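Local coordinates for protein Atp-dependent DNA ligase (Psychromonas sp., PDB 4D05) that is an ATP-dependent DNA ligase, captured with adenosine monophosphate bound, that probably seals nicks in DNA through an adenylated enzyme intermediate, at residues T59-D63 and D99-S103; I68-Q72 and V147-G152. All coordinates share one frame; numbering follows the deposited sequence.

Interaction 1: T59-D63 and D99-S103. With SO4 (sulfate ion), chain G.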
loop_
_atom_site.group_PDB
_atom_site.type_symbol
_atom_site.label_atom_id
_atom_site.label_comp_id
_atom_site.label_asym_id
_atom_site.label_seq_id
_atom_site.Cartn_x
_atom_site.Cartn_y
_atom_site.Cartn_z
ATOM N N THR A 59 13.990 -11.800 20.384
ATOM C CA THR A 59 13.904 -12.967 19.529
ATOM C C THR A 59 12.461 -13.253 19.101
ATOM O O THR A 59 12.204 -14.143 18.288
ATOM C CB THR A 59 14.600 -14.202 20.125
ATOM O OG1 THR A 59 14.183 -14.382 21.467
ATOM C CG2 THR A 59 16.126 -14.007 20.120
ATOM N N THR A 60 11.516 -12.471 19.624
ATOM C CA THR A 60 10.123 -12.558 19.179
ATOM C C THR A 60 10.083 -12.252 17.682
ATOM O O THR A 60 10.696 -11.286 17.237
ATOM C CB THR A 60 9.286 -11.519 19.909
ATOM O OG1 THR A 60 9.388 -11.737 21.326
ATOM C CG2 THR A 60 7.843 -11.586 19.490
ATOM N N ALA A 61 9.412 -13.082 16.892
ATOM C CA ALA A 61 9.278 -12.779 15.467
ATOM C C ALA A 61 8.466 -11.512 15.260
ATOM O O ALA A 61 7.490 -11.262 15.964
ATOM C CB ALA A 61 8.636 -13.929 14.747
HETATM N N MSE A 62 8.891 -10.713 14.290
HETATM C CA MSE A 62 8.259 -9.431 14.017
HETATM C C MSE A 62 8.105 -9.171 12.511
HETATM O O MSE A 62 8.970 -9.528 11.725
HETATM C CB MSE A 62 9.093 -8.257 14.632
HETATM C CG MSE A 62 9.289 -8.393 16.189
HETATM SE SE MSE A 62 10.289 -6.897 16.918
HETATM C CE MSE A 62 12.055 -7.490 16.338
ATOM N N ASP A 63 7.002 -8.525 12.138
ATOM C CA ASP A 63 6.742 -8.078 10.772
ATOM C C ASP A 63 6.810 -6.564 10.741
ATOM O O ASP A 63 6.208 -5.936 11.563
ATOM C CB ASP A 63 5.339 -8.477 10.379
ATOM C CG ASP A 63 5.304 -9.479 9.302
ATOM O OD1 ASP A 63 5.787 -10.603 9.512
ATOM O OD2 ASP A 63 4.746 -9.161 8.239
ATOM N N ASP A 99 3.435 -6.073 13.167
ATOM C CA ASP A 99 2.815 -7.276 13.688
ATOM C C ASP A 99 3.838 -8.255 14.254
ATOM O O ASP A 99 5.052 -8.052 14.151
ATOM C CB ASP A 99 1.921 -7.933 12.622
ATOM C CG ASP A 99 0.655 -8.554 13.208
ATOM O OD1 ASP A 99 0.647 -8.861 14.416
ATOM O OD2 ASP A 99 -0.315 -8.785 12.450
ATOM N N LEU A 100 3.305 -9.285 14.893
ATOM C CA LEU A 100 4.047 -10.371 15.562
ATOM C C LEU A 100 3.515 -11.690 14.967
ATOM O O LEU A 100 2.509 -12.246 15.416
ATOM C CB LEU A 100 3.818 -10.348 17.089
ATOM C CG LEU A 100 4.234 -9.082 17.813
ATOM C CD1 LEU A 100 3.989 -9.154 19.309
ATOM C CD2 LEU A 100 5.700 -8.776 17.600
ATOM N N PRO A 101 4.136 -12.165 13.889
ATOM C CA PRO A 101 3.495 -13.224 13.089
ATOM C C PRO A 101 3.431 -14.598 13.723
ATOM O O PRO A 101 2.749 -15.457 13.157
ATOM C CB PRO A 101 4.360 -13.301 11.819
ATOM C CG PRO A 101 5.205 -12.136 11.867
ATOM C CD PRO A 101 5.339 -11.631 13.249
ATOM N N LYS A 102 4.132 -14.832 14.831
ATOM C CA LYS A 102 4.046 -16.129 15.491
ATOM C C LYS A 102 3.121 -16.062 16.712
ATOM O O LYS A 102 2.949 -17.055 17.438
ATOM C CB LYS A 102 5.426 -16.626 15.896
ATOM C CG LYS A 102 6.313 -17.011 14.706
ATOM C CD LYS A 102 5.699 -18.132 13.868
ATOM C CE LYS A 102 6.600 -18.584 12.699
ATOM N NZ LYS A 102 6.008 -19.765 11.989
ATOM N N SER A 103 2.497 -14.905 16.930
ATOM C CA SER A 103 1.613 -14.738 18.081
ATOM C C SER A 103 0.287 -15.452 17.846
ATOM O O SER A 103 -0.211 -15.512 16.710
ATOM C CB SER A 103 1.318 -13.269 18.293
ATOM O OG SER A 103 0.282 -13.088 19.242
HETATM S S SO4 G . 6.802 -15.333 19.355
HETATM O O1 SO4 G . 7.331 -14.936 20.683
HETATM O O2 SO4 G . 6.432 -16.762 19.487
HETATM O O3 SO4 G . 5.542 -14.523 19.056
HETATM O O4 SO4 G . 7.869 -15.190 18.291
HETATM O O HOH W 1 5.710 -13.212 16.660
#
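D63 N donates to D99 O over 2.8 Å, almost straight at the hydrogen (178°) although the donor stands above the carbonyl plane, and D99 N returns a longer bond of 3.2 Å to D63 O. The two residues form an antiparallel hydrogen-bonded pair joining strands 62-67 and 94-99. Beyond it no direct backbone hydrogen bond spans the segments; CA-H...O contacts and side chains carry the contact, and the chains separate past M62 and L100. P101 CD sits 3.5 Å from A61 O, its ring lying against the backbone of selenomethionine M62 and against Y33. L100 CG is anti to its own carbonyl carbon (chi1 -60°), which lays the leucine alongside M62, with CD2 3.9 Å from M62 CG. A glycine in place of P101 would probably open a gap beside A61 and Y33 and let the backbone turn more freely where it leaves the strand.

Farther along, a water donates to A61 O (2.7 Å) and to sulfate O3 and accepts from K102 N (2.9 Å), while A61 N binds sulfate O4 at 3.0 Å. In the second shell, L100 N meets D99 OD1 on its anti side, 2.7 Å away; R110 forms a salt bridge to the same oxygen, and R31, in the conformer of D63 described, to D63 OD2. In that conformer separate arginines probably balance the aspartates' charge; in this crystal, water satisfies A61 O and K102 N, and the sulfate, probably from the crystallisation liquor, A61 N.

Interaction 2: I68-Q72 and V147-G152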
loop_
_atom_site.group_PDB
_atom_site.type_symbol
_atom_site.label_atom_id
_atom_site.label_comp_id
_atom_site.label_asym_id
_atom_site.label_seq_id
_atom_site.Cartn_x
_atom_site.Cartn_y
_atom_site.Cartn_z
ATOM N N ILE A 68 12.904 4.839 6.027
ATOM C CA ILE A 68 13.660 5.989 6.497
ATOM C C ILE A 68 12.762 7.156 6.816
ATOM O O ILE A 68 12.820 7.717 7.922
ATOM C CB ILE A 68 14.708 6.402 5.461
ATOM C CG1 ILE A 68 15.740 5.278 5.301
ATOM C CG2 ILE A 68 15.413 7.704 5.853
ATOM C CD1 ILE A 68 16.665 5.432 4.117
ATOM N N ALA A 69 11.964 7.537 5.839
ATOM C CA ALA A 69 11.027 8.674 5.981
ATOM C C ALA A 69 10.052 8.635 4.826
ATOM O O ALA A 69 10.244 7.888 3.886
ATOM C CB ALA A 69 11.825 9.964 5.926
ATOM N N ARG A 70 9.012 9.470 4.865
ATOM C CA ARG A 70 8.156 9.582 3.727
ATOM C C ARG A 70 9.013 10.016 2.532
ATOM O O ARG A 70 9.969 10.784 2.672
ATOM C CB ARG A 70 7.082 10.641 3.988
ATOM C CG ARG A 70 6.118 10.262 5.071
ATOM C CD ARG A 70 5.139 11.399 5.401
ATOM N NE ARG A 70 4.061 10.965 6.283
ATOM C CZ ARG A 70 3.186 11.801 6.830
ATOM N NH1 ARG A 70 3.250 13.104 6.567
ATOM N NH2 ARG A 70 2.254 11.348 7.655
ATOM N N GLN A 71 8.629 9.516 1.368
ATOM C CA GLN A 71 9.255 9.872 0.088
ATOM C C GLN A 71 10.732 9.581 0.065
ATOM O O GLN A 71 11.507 10.347 -0.507
ATOM C CB GLN A 71 8.992 11.343 -0.267
ATOM C CG GLN A 71 7.547 11.713 -0.416
ATOM C CD GLN A 71 6.846 10.970 -1.526
ATOM O OE1 GLN A 71 7.329 10.912 -2.654
ATOM N NE2 GLN A 71 5.692 10.401 -1.217
ATOM N N GLN A 72 11.124 8.472 0.705
ATOM C CA GLN A 72 12.506 7.969 0.603
ATOM C C GLN A 72 12.532 6.497 0.261
ATOM O O GLN A 72 13.404 5.732 0.728
ATOM C CB GLN A 72 13.283 8.213 1.886
ATOM C CG GLN A 72 13.558 9.673 2.141
ATOM C CD GLN A 72 14.572 10.207 1.202
ATOM O OE1 GLN A 72 14.346 11.193 0.502
ATOM N NE2 GLN A 72 15.712 9.570 1.167
ATOM N N VAL A 147 -2.586 12.682 5.862
ATOM C CA VAL A 147 -1.410 11.842 5.621
ATOM C C VAL A 147 -0.932 12.055 4.188
ATOM O O VAL A 147 0.260 12.298 3.950
ATOM C CB VAL A 147 -1.770 10.388 5.848
ATOM C CG1 VAL A 147 -0.684 9.451 5.271
ATOM C CG2 VAL A 147 -1.930 10.147 7.308
ATOM N N VAL A 148 -1.861 12.043 3.229
ATOM C CA VAL A 148 -1.460 12.167 1.816
ATOM C C VAL A 148 -0.920 13.582 1.467
ATOM O O VAL A 148 0.065 13.728 0.717
ATOM C CB VAL A 148 -2.617 11.745 0.895
ATOM C CG1 VAL A 148 -2.360 12.142 -0.576
ATOM C CG2 VAL A 148 -2.894 10.241 1.051
HETATM N N MSE A 149 -1.531 14.618 2.022
HETATM C CA MSE A 149 -1.039 15.966 1.796
HETATM C C MSE A 149 0.350 16.135 2.374
HETATM O O MSE A 149 1.135 16.897 1.849
HETATM C CB MSE A 149 -2.003 16.992 2.394
HETATM C CG MSE A 149 -3.281 17.033 1.658
HETATM SE SE MSE A 149 -2.965 17.787 -0.111
HETATM C CE MSE A 149 -1.747 19.233 0.486
ATOM N N GLY A 150 0.656 15.373 3.412
ATOM C CA GLY A 150 1.973 15.358 4.017
ATOM C C GLY A 150 2.931 14.387 3.368
ATOM O O GLY A 150 4.027 14.152 3.891
ATOM N N LYS A 151 2.535 13.851 2.225
ATOM C CA LYS A 151 3.382 13.002 1.364
ATOM C C LYS A 151 3.526 11.581 1.888
ATOM O O LYS A 151 4.429 10.820 1.455
ATOM C CB LYS A 151 4.757 13.629 1.127
ATOM C CG LYS A 151 4.701 15.039 0.630
ATOM C CD LYS A 151 3.887 15.098 -0.602
ATOM C CE LYS A 151 4.081 16.428 -1.327
ATOM N NZ LYS A 151 3.136 16.470 -2.456
ATOM N N GLY A 152 2.620 11.196 2.774
ATOM C CA GLY A 152 2.467 9.802 3.126
ATOM C C GLY A 152 1.652 9.033 2.100
ATOM O O GLY A 152 0.960 9.612 1.270
#
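R70 extends lengthwise to the end of helix 137-149, whereas its neighbour Q71 bends at chi2 (-62°) to meet K151. The R70 chain runs extended from CG to NE (chi2 174°), carrying CD to 3.6 Å from G152 N and placing NH1 3.0 Å from G150 O. That hydrogen bond is bent, with 135° at the hydrogen: the donor stands above the carbonyl plane of G150, and the oxygen lies out of the guanidinium plane. V147 O lies 4.0 Å above one face of the guanidinium, offset toward its rim. The stronger polar partner of the group is E25, which forms a salt bridge with NE and belongs to the adenosine monophosphate pocket.

Q71 crosses K151 at a slant, its CG 3.7 Å from K151 CB. In the conformer described, one of two modelled, NE2 donates to K151 O at 3.0 Å, and the acceptor lies in the plane of the Q71 amide; the bond is claimed for that conformer alone.

The backbone geometry on each side is distinctive. Residues A69 to Q72 form a type II turn, with R70 and Q71 at its two central positions. On the opposing side G150 and G152 have no side chains: a beta carbon on G150 would collide with R70 NH1, while one on G152 would be merely tight against R70 NE and would clash within its own segment, with V147 CG1. K151, with positive phi, is the C-prime residue of a Schellman motif, closed by G152 N to V147 O (2.9 Å) and K151 N to V148 O (2.9 Å). The arrangement is therefore a Schellman-capped helix end meeting a type II turn, within the ATP-dependent ligase domain and beside its nucleotide pocket.

How the interactions relate
Interactions 1 and 2 do not touch: their centres lie 26 Å apart and their nearest atoms about 14 Å. Their segments alternate along the chain, and strand 62-67 links them, since 59-63 runs into its start and 68-72 follows its end. Both also lead to the nucleotide. In interaction 1 the side chain of D63 comes within about 7 Å of the adenosine monophosphate. In interaction 2 the side chain of V147 is about 10 Å from the bound adenosine monophosphate. One side chain of each contact, D63 in the conformer described and R70, borders a residue lining the pocket, R31 and E25 respectively; interaction 1 is buried and interaction 2 at the surface.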